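PDB 4NLC: ribosomal RNA processing protein 6 from Trypanosoma brucei brucei, which probably degrades and trims RNA from the 3' end as an exosome-associated exoribonuclease, here represented by its catalytic core of exonuclease and HRDC domains. Local coordinates for residues I174-L179 / D231-L236; Q235-C240 / N248-V253. The protein carries 1 engineered substitution. One frame throughout, in Å; residues are numbered along the deposited sequence.

Contact 1: residues I174-L179 / D231-L236; sequences IALQNL and DRLKQL
L233 reaches from helix 226-238 toward the C-terminal end of helix 172-178, where its two methyl branches meet A175, L176 and, just beyond the helix, L179. Its CG stands beside the backbone N (chi1 -68°), and from there the two methyls part, one toward A175 and the other toward the leucines. The CD1 branch lies against the CB of A175, 3.9 Å away, while the CD2 branch is shared between two leucines. L176 comes to it at about a right angle, and its CD2 sits 3.6 Å from CD2 of L233, methyl against methyl, with CG of L176 also leaning on the same methyl. From the C-terminal end of the turn L179 crosses L233 more obliquely and brings its CD1 to 3.8 Å from CD2 of L233. The same CD1 lies 4.1 Å from CB of L236, one turn further along the second helix. The other methyl of L179, CD2, rests on the backbone of L236, 3.9 Å from its O, so the fork straddles the base of that side chain.

The CA atoms of A175 and L233 are 6.6 Å apart, the closest backbone approach here, consistent with the small side chain of A175. L179, already past the helical end, fills the side where the backbones have moved further apart. F187 and F192 of helix 185-193 add aromatic cover, touching L176 and L233 respectively. This is helix-helix packing within the 3'-5' exonuclease domain, joining the helix that follows edge strand 169-171 to helix 226-238. Apart from the L179 methyl on the carbonyl O of L236, the contact is aliphatic, and its cohesion probably comes from van der Waals packing and burial of methyl groups, most of all round the buried L233.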
ATOM      1  N   ILE A 174      -2.857  11.879 -11.363  1.00 23.76           N
ATOM      2  CA  ILE A 174      -4.101  12.030 -12.137  1.00 24.79           C
ATOM      3  C   ILE A 174      -4.057  13.370 -12.892  1.00 30.67           C
ATOM      4  O   ILE A 174      -4.437  13.404 -14.060  1.00 32.81           O
ATOM      5  CB  ILE A 174      -5.393  11.830 -11.284  1.00 27.55           C
ATOM      6  CG1 ILE A 174      -5.493  10.365 -10.756  1.00 27.20           C
ATOM      7  CG2 ILE A 174      -6.662  12.220 -12.078  1.00 26.35           C
ATOM      8  CD1 ILE A 174      -6.704  10.100  -9.847  1.00 23.59           C
ATOM      9  N   ALA A 175      -3.534  14.447 -12.252  1.00 26.29           N
ATOM     10  CA  ALA A 175      -3.357  15.762 -12.897  1.00 26.19           C
ATOM     11  C   ALA A 175      -2.492  15.618 -14.161  1.00 27.79           C
ATOM     12  O   ALA A 175      -2.895  16.050 -15.228  1.00 27.13           O
ATOM     13  CB  ALA A 175      -2.699  16.741 -11.928  1.00 26.74           C
ATOM     14  N   LEU A 176      -1.339  14.937 -14.047  1.00 25.29           N
ATOM     15  CA  LEU A 176      -0.413  14.729 -15.179  1.00 24.09           C
ATOM     16  C   LEU A 176      -1.046  13.889 -16.304  1.00 27.29           C
ATOM     17  O   LEU A 176      -0.942  14.279 -17.468  1.00 26.50           O
ATOM     18  CB  LEU A 176       0.932  14.175 -14.682  1.00 23.44           C
ATOM     19  CG  LEU A 176       1.869  15.219 -14.011  1.00 26.18           C
ATOM     20  CD1 LEU A 176       2.975  14.561 -13.198  1.00 24.43           C
ATOM     21  CD2 LEU A 176       2.534  16.130 -15.041  1.00 25.74           C
ATOM     22  N   GLN A 177      -1.798  12.803 -15.954  1.00 22.37           N
ATOM     23  CA  GLN A 177      -2.519  11.980 -16.939  1.00 20.69           C
ATOM     24  C   GLN A 177      -3.532  12.852 -17.728  1.00 25.68           C
ATOM     25  O   GLN A 177      -3.620  12.748 -18.957  1.00 23.87           O
ATOM     26  CB  GLN A 177      -3.288  10.853 -16.225  1.00 20.13           C
ATOM     27  CG  GLN A 177      -2.422   9.709 -15.720  1.00 30.16           C
ATOM     28  CD  GLN A 177      -3.290   8.691 -15.021  1.00 41.52           C
ATOM     29  OE1 GLN A 177      -3.634   8.835 -13.850  1.00 34.24           O
ATOM     30  NE2 GLN A 177      -3.765   7.706 -15.756  1.00 30.32           N
ATOM     31  N   ASN A 178      -4.301  13.706 -16.999  1.00 23.95           N
ATOM     32  CA  ASN A 178      -5.299  14.600 -17.600  1.00 24.40           C
ATOM     33  C   ASN A 178      -4.705  15.700 -18.480  1.00 28.64           C
ATOM     34  O   ASN A 178      -5.418  16.237 -19.303  1.00 29.28           O
ATOM     35  CB  ASN A 178      -6.224  15.180 -16.533  1.00 20.74           C
ATOM     36  CG  ASN A 178      -7.300  14.183 -16.197  1.00 37.38           C
ATOM     37  OD1 ASN A 178      -8.267  13.985 -16.939  1.00 36.42           O
ATOM     38  ND2 ASN A 178      -7.073  13.420 -15.171  1.00 23.62           N
ATOM     39  N   LEU A 179      -3.419  16.028 -18.305  1.00 26.65           N
ATOM     40  CA  LEU A 179      -2.686  17.005 -19.108  1.00 28.06           C
ATOM     41  C   LEU A 179      -1.952  16.278 -20.244  1.00 30.40           C
ATOM     42  O   LEU A 179      -1.197  16.909 -20.994  1.00 29.67           O
ATOM     43  CB  LEU A 179      -1.654  17.755 -18.244  1.00 28.82           C
ATOM     44  CG  LEU A 179      -2.165  18.755 -17.241  1.00 34.29           C
ATOM     45  CD1 LEU A 179      -1.138  18.989 -16.150  1.00 33.94           C
ATOM     46  CD2 LEU A 179      -2.568  20.044 -17.912  1.00 38.98           C
ATOM     47  N   ASP A 231       1.178  23.092  -6.866  1.00 26.88           N
ATOM     48  CA  ASP A 231       0.987  24.489  -7.287  1.00 27.95           C
ATOM     49  C   ASP A 231       1.180  24.637  -8.818  1.00 32.76           C
ATOM     50  O   ASP A 231       0.330  25.206  -9.495  1.00 33.58           O
ATOM     51  CB  ASP A 231       1.979  25.411  -6.555  1.00 29.54           C
ATOM     52  CG  ASP A 231       1.776  25.616  -5.072  1.00 34.64           C
ATOM     53  OD1 ASP A 231       0.699  25.255  -4.562  1.00 34.61           O
ATOM     54  OD2 ASP A 231       2.675  26.180  -4.428  1.00 36.56           O
ATOM     55  N   ARG A 232       2.254  24.052  -9.358  1.00 29.53           N
ATOM     56  CA  ARG A 232       2.558  24.080 -10.795  1.00 29.47           C
ATOM     57  C   ARG A 232       1.513  23.355 -11.670  1.00 31.51           C
ATOM     58  O   ARG A 232       1.134  23.872 -12.730  1.00 30.18           O
ATOM     59  CB  ARG A 232       3.973  23.546 -11.046  1.00 29.71           C
ATOM     60  CG  ARG A 232       5.100  24.478 -10.529  1.00 35.43           C
ATOM     61  CD  ARG A 232       5.330  25.747 -11.348  1.00 36.73           C
ATOM     62  NE  ARG A 232       5.641  25.469 -12.757  1.00 33.89           N
ATOM     63  CZ  ARG A 232       6.848  25.172 -13.232  1.00 46.32           C
ATOM     64  NH1 ARG A 232       7.900  25.124 -12.418  1.00 35.65           N
ATOM     65  NH2 ARG A 232       7.014  24.921 -14.523  1.00 38.73           N
ATOM     66  N   LEU A 233       1.021  22.175 -11.211  1.00 28.83           N
ATOM     67  CA  LEU A 233      -0.026  21.430 -11.935  1.00 28.29           C
ATOM     68  C   LEU A 233      -1.367  22.171 -11.903  1.00 34.48           C
ATOM     69  O   LEU A 233      -2.089  22.153 -12.898  1.00 33.90           O
ATOM     70  CB  LEU A 233      -0.173  20.006 -11.404  1.00 27.28           C
ATOM     71  CG  LEU A 233       1.014  19.085 -11.675  1.00 30.88           C
ATOM     72  CD1 LEU A 233       0.878  17.787 -10.895  1.00 29.16           C
ATOM     73  CD2 LEU A 233       1.159  18.813 -13.149  1.00 31.82           C
ATOM     74  N   LYS A 234      -1.679  22.850 -10.772  1.00 32.77           N
ATOM     75  CA  LYS A 234      -2.891  23.677 -10.644  1.00 33.51           C
ATOM     76  C   LYS A 234      -2.908  24.773 -11.694  1.00 36.10           C
ATOM     77  O   LYS A 234      -3.928  24.951 -12.348  1.00 34.99           O
ATOM     78  CB  LYS A 234      -2.998  24.322  -9.248  1.00 34.66           C
ATOM     79  CG  LYS A 234      -3.694  23.428  -8.242  1.00 41.02           C
ATOM     80  CD  LYS A 234      -3.506  23.887  -6.803  1.00 48.92           C
ATOM     81  CE  LYS A 234      -3.953  25.289  -6.486  1.00 49.09           C
ATOM     82  NZ  LYS A 234      -4.168  25.483  -5.022  1.00 44.45           N
ATOM     83  N   GLN A 235      -1.776  25.473 -11.888  1.00 34.14           N
ATOM     84  CA  GLN A 235      -1.653  26.547 -12.900  1.00 35.54           C
ATOM     85  C   GLN A 235      -1.833  26.008 -14.319  1.00 39.17           C
ATOM     86  O   GLN A 235      -2.533  26.627 -15.105  1.00 40.01           O
ATOM     87  CB  GLN A 235      -0.319  27.291 -12.776  1.00 37.09           C
ATOM     88  CG  GLN A 235      -0.126  27.946 -11.416  1.00 43.81           C
ATOM     89  CD  GLN A 235       1.273  28.467 -11.219  1.00 53.53           C
ATOM     90  OE1 GLN A 235       2.244  27.980 -11.799  1.00 48.49           O
ATOM     91  NE2 GLN A 235       1.410  29.444 -10.355  1.00 42.95           N
ATOM     92  N   LEU A 236      -1.236  24.840 -14.629  1.00 34.44           N
ATOM     93  CA  LEU A 236      -1.361  24.187 -15.933  1.00 33.29           C
ATOM     94  C   LEU A 236      -2.791  23.712 -16.198  1.00 33.85           C
ATOM     95  O   LEU A 236      -3.252  23.792 -17.327  1.00 34.19           O
ATOM     96  CB  LEU A 236      -0.394  22.995 -16.045  1.00 33.31           C
ATOM     97  CG  LEU A 236       1.068  23.334 -16.311  1.00 39.17           C
ATOM     98  CD1 LEU A 236       1.963  22.130 -16.027  1.00 37.90           C
ATOM     99  CD2 LEU A 236       1.271  23.847 -17.755  1.00 40.64           C
TER

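Contact 2: residues Q235-C240 / N248-V253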
ATOM      1  N   GLN A 235      -1.776  25.473 -11.888  1.00 34.14           N
ATOM      2  CA  GLN A 235      -1.653  26.547 -12.900  1.00 35.54           C
ATOM      3  C   GLN A 235      -1.833  26.008 -14.319  1.00 39.17           C
ATOM      4  O   GLN A 235      -2.533  26.627 -15.105  1.00 40.01           O
ATOM      5  CB  GLN A 235      -0.319  27.291 -12.776  1.00 37.09           C
ATOM      6  CG  GLN A 235      -0.126  27.946 -11.416  1.00 43.81           C
ATOM      7  CD  GLN A 235       1.273  28.467 -11.219  1.00 53.53           C
ATOM      8  OE1 GLN A 235       2.244  27.980 -11.799  1.00 48.49           O
ATOM      9  NE2 GLN A 235       1.410  29.444 -10.355  1.00 42.95           N
ATOM     10  N   LEU A 236      -1.236  24.840 -14.629  1.00 34.44           N
ATOM     11  CA  LEU A 236      -1.361  24.187 -15.933  1.00 33.29           C
ATOM     12  C   LEU A 236      -2.791  23.712 -16.198  1.00 33.85           C
ATOM     13  O   LEU A 236      -3.252  23.792 -17.327  1.00 34.19           O
ATOM     14  CB  LEU A 236      -0.394  22.995 -16.045  1.00 33.31           C
ATOM     15  CG  LEU A 236       1.068  23.334 -16.311  1.00 39.17           C
ATOM     16  CD1 LEU A 236       1.963  22.130 -16.027  1.00 37.90           C
ATOM     17  CD2 LEU A 236       1.271  23.847 -17.755  1.00 40.64           C
ATOM     18  N   LEU A 237      -3.480  23.209 -15.179  1.00 28.31           N
ATOM     19  CA  LEU A 237      -4.854  22.742 -15.334  1.00 29.17           C
ATOM     20  C   LEU A 237      -5.836  23.897 -15.566  1.00 38.52           C
ATOM     21  O   LEU A 237      -6.778  23.742 -16.338  1.00 40.01           O
ATOM     22  CB  LEU A 237      -5.283  21.880 -14.132  1.00 27.59           C
ATOM     23  CG  LEU A 237      -4.648  20.482 -14.073  1.00 29.95           C
ATOM     24  CD1 LEU A 237      -4.752  19.876 -12.657  1.00 27.74           C
ATOM     25  CD2 LEU A 237      -5.196  19.573 -15.190  1.00 30.24           C
ATOM     26  N   LEU A 238      -5.605  25.052 -14.920  1.00 36.48           N
ATOM     27  CA  LEU A 238      -6.435  26.244 -15.093  1.00 37.94           C
ATOM     28  C   LEU A 238      -6.108  26.940 -16.425  1.00 46.56           C
ATOM     29  O   LEU A 238      -6.946  27.671 -16.946  1.00 47.35           O
ATOM     30  CB  LEU A 238      -6.286  27.214 -13.908  1.00 37.97           C
ATOM     31  CG  LEU A 238      -6.850  26.745 -12.561  1.00 40.94           C
ATOM     32  CD1 LEU A 238      -6.158  27.432 -11.435  1.00 41.00           C
ATOM     33  CD2 LEU A 238      -8.358  26.932 -12.476  1.00 42.45           C
ATOM     34  N   ASN A 239      -4.909  26.664 -16.994  1.00 45.69           N
ATOM     35  CA  ASN A 239      -4.433  27.176 -18.288  1.00 46.66           C
ATOM     36  C   ASN A 239      -5.010  26.428 -19.501  1.00 51.72           C
ATOM     37  O   ASN A 239      -4.838  26.894 -20.626  1.00 53.15           O
ATOM     38  CB  ASN A 239      -2.898  27.168 -18.349  1.00 48.39           C
ATOM     39  CG  ASN A 239      -2.196  28.344 -17.684  1.00 75.31           C
ATOM     40  OD1 ASN A 239      -0.960  28.451 -17.729  1.00 71.98           O
ATOM     41  ND2 ASN A 239      -2.943  29.232 -17.023  1.00 64.50           N
ATOM     42  N   CYS A 240      -5.685  25.278 -19.290  1.00 47.62           N
ATOM     43  CA  CYS A 240      -6.323  24.516 -20.369  1.00 69.95           C
ATOM     44  C   CYS A 240      -7.612  25.210 -20.821  1.00109.20           C
ATOM     45  O   CYS A 240      -8.469  25.535 -19.994  1.00 73.49           O
ATOM     46  CB  CYS A 240      -6.591  23.081 -19.935  1.00 69.16           C
ATOM     47  SG  CYS A 240      -5.132  22.016 -19.959  1.00 72.30           S
ATOM     48  N   ASN A 248     -13.756  23.132 -16.701  1.00 43.11           N
ATOM     49  CA  ASN A 248     -12.669  23.377 -15.752  1.00 42.39           C
ATOM     50  C   ASN A 248     -11.870  22.082 -15.489  1.00 44.08           C
ATOM     51  O   ASN A 248     -12.356  21.150 -14.847  1.00 41.80           O
ATOM     52  CB  ASN A 248     -13.179  24.027 -14.452  1.00 39.35           C
ATOM     53  CG  ASN A 248     -12.095  24.568 -13.526  1.00 57.79           C
ATOM     54  OD1 ASN A 248     -11.171  23.868 -13.112  1.00 49.58           O
ATOM     55  ND2 ASN A 248     -12.238  25.809 -13.094  1.00 52.62           N
ATOM     56  N   MET A 249     -10.648  22.038 -16.026  1.00 40.48           N
ATOM     57  CA  MET A 249      -9.734  20.908 -15.935  1.00 38.90           C
ATOM     58  C   MET A 249      -9.217  20.703 -14.491  1.00 35.57           C
ATOM     59  O   MET A 249      -9.055  19.555 -14.077  1.00 32.48           O
ATOM     60  CB  MET A 249      -8.620  21.063 -16.983  1.00 42.61           C
ATOM     61  CG  MET A 249      -8.266  19.774 -17.699  1.00 48.50           C
ATOM     62  SD  MET A 249      -9.639  18.954 -18.554  1.00 54.71           S
ATOM     63  CE  MET A 249      -9.136  17.296 -18.399  1.00 50.51           C
ATOM     64  N   LEU A 250      -9.040  21.799 -13.706  1.00 30.37           N
ATOM     65  CA  LEU A 250      -8.636  21.710 -12.287  1.00 29.79           C
ATOM     66  C   LEU A 250      -9.713  20.994 -11.443  1.00 34.80           C
ATOM     67  O   LEU A 250      -9.381  20.066 -10.697  1.00 34.65           O
ATOM     68  CB  LEU A 250      -8.223  23.072 -11.664  1.00 28.90           C
ATOM     69  CG  LEU A 250      -7.827  23.046 -10.163  1.00 32.06           C
ATOM     70  CD1 LEU A 250      -6.638  22.104  -9.868  1.00 29.62           C
ATOM     71  CD2 LEU A 250      -7.575  24.444  -9.607  1.00 34.51           C
ATOM     72  N   LEU A 251     -10.992  21.381 -11.617  1.00 32.42           N
ATOM     73  CA  LEU A 251     -12.145  20.752 -10.942  1.00 32.00           C
ATOM     74  C   LEU A 251     -12.308  19.295 -11.376  1.00 31.21           C
ATOM     75  O   LEU A 251     -12.662  18.463 -10.545  1.00 28.65           O
ATOM     76  CB  LEU A 251     -13.451  21.512 -11.214  1.00 33.23           C
ATOM     77  CG  LEU A 251     -13.866  22.544 -10.194  1.00 40.28           C
ATOM     78  CD1 LEU A 251     -14.991  23.423 -10.751  1.00 42.09           C
ATOM     79  CD2 LEU A 251     -14.329  21.884  -8.886  1.00 43.91           C
ATOM     80  N   HIS A 252     -12.026  18.984 -12.665  1.00 26.95           N
ATOM     81  CA  HIS A 252     -12.094  17.608 -13.188  1.00 27.33           C
ATOM     82  C   HIS A 252     -11.089  16.698 -12.444  1.00 27.58           C
ATOM     83  O   HIS A 252     -11.431  15.589 -12.045  1.00 25.31           O
ATOM     84  CB  HIS A 252     -11.867  17.564 -14.708  1.00 29.29           C
ATOM     85  CG  HIS A 252     -11.855  16.177 -15.269  1.00 33.38           C
ATOM     86  ND1 HIS A 252     -13.016  15.449 -15.420  1.00 35.59           N
ATOM     87  CD2 HIS A 252     -10.810  15.421 -15.684  1.00 35.75           C
ATOM     88  CE1 HIS A 252     -12.649  14.278 -15.909  1.00 35.10           C
ATOM     89  NE2 HIS A 252     -11.332  14.211 -16.076  1.00 35.55           N
ATOM     90  N   VAL A 253      -9.885  17.205 -12.193  1.00 23.24           N
ATOM     91  CA  VAL A 253      -8.837  16.444 -11.516  1.00 20.72           C
ATOM     92  C   VAL A 253      -9.201  16.218 -10.036  1.00 26.52           C
ATOM     93  O   VAL A 253      -9.064  15.102  -9.542  1.00 25.90           O
ATOM     94  CB  VAL A 253      -7.442  17.061 -11.752  1.00 22.58           C
ATOM     95  CG1 VAL A 253      -6.385  16.321 -10.950  1.00 21.71           C
ATOM     96  CG2 VAL A 253      -7.094  17.007 -13.244  1.00 22.03           C
TER
HETATM   97  O   HOH W   1      -9.401  24.714 -16.997  1.00 55.34           O
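The side chain of L237 packs from helix 226-238 against the N-terminal part of helix 249-261, and its atoms meet L250, V253 and M249 in turn. Its CB lies over the backbone of L250, 3.8 Å from the N, and is also close to CB of L250. With CG anti to the carbonyl carbon (chi1 -72°), the fork extends toward V253, whose CG2 touches both methyls: it is 3.7 Å from CD1 and also from CD2 of L237. CD2 has a second neighbour in CG of M249, 4.0 Å away, while CD1 approaches CD1 of L250. Alongside, L238 brings its fork obliquely against the other branch of L250, with CD1 3.8 Å from CD2 of L250.

The polar link is made by a water at the ends of the helices. It donates to the O of L237 at 2.9 Å and to the O of C240, and accepts from the N of M249 at 3.1 Å. N248 OD1 accepts from the N of L251 (2.9 Å), an Asx motif at the start of the second helix. F170 of strand 169-171 touches L237, L250 and V253, placing the apolar part beside the edge of the central sheet. The chemistry thus divides into an apolar part built of leucines, V253 and the CG of M249, and a hydrated margin where one water joins the carbonyls of L237 and the poorly ordered C240 to the N of M249.

How the contacts relate
From the N terminus, the chain leaves edge strand 169-171 for helix 172-178, then runs through helices 185-193 and 213-224 before helix 226-238 returns and contact 1 closes a loop of 51 intervening residues. Contact 2 follows at once, closing a connection of seven residues, 241-247, none of them modelled. The loops therefore run in succession, their segments overlapping at Q235 and L236, and neither encloses the other. Their centres are 7 Å apart, and helix 249-261 also packs directly on helix 172-178 through A175 with V253. Three helices are thus gathered mutually beside the edge of the exonuclease sheet.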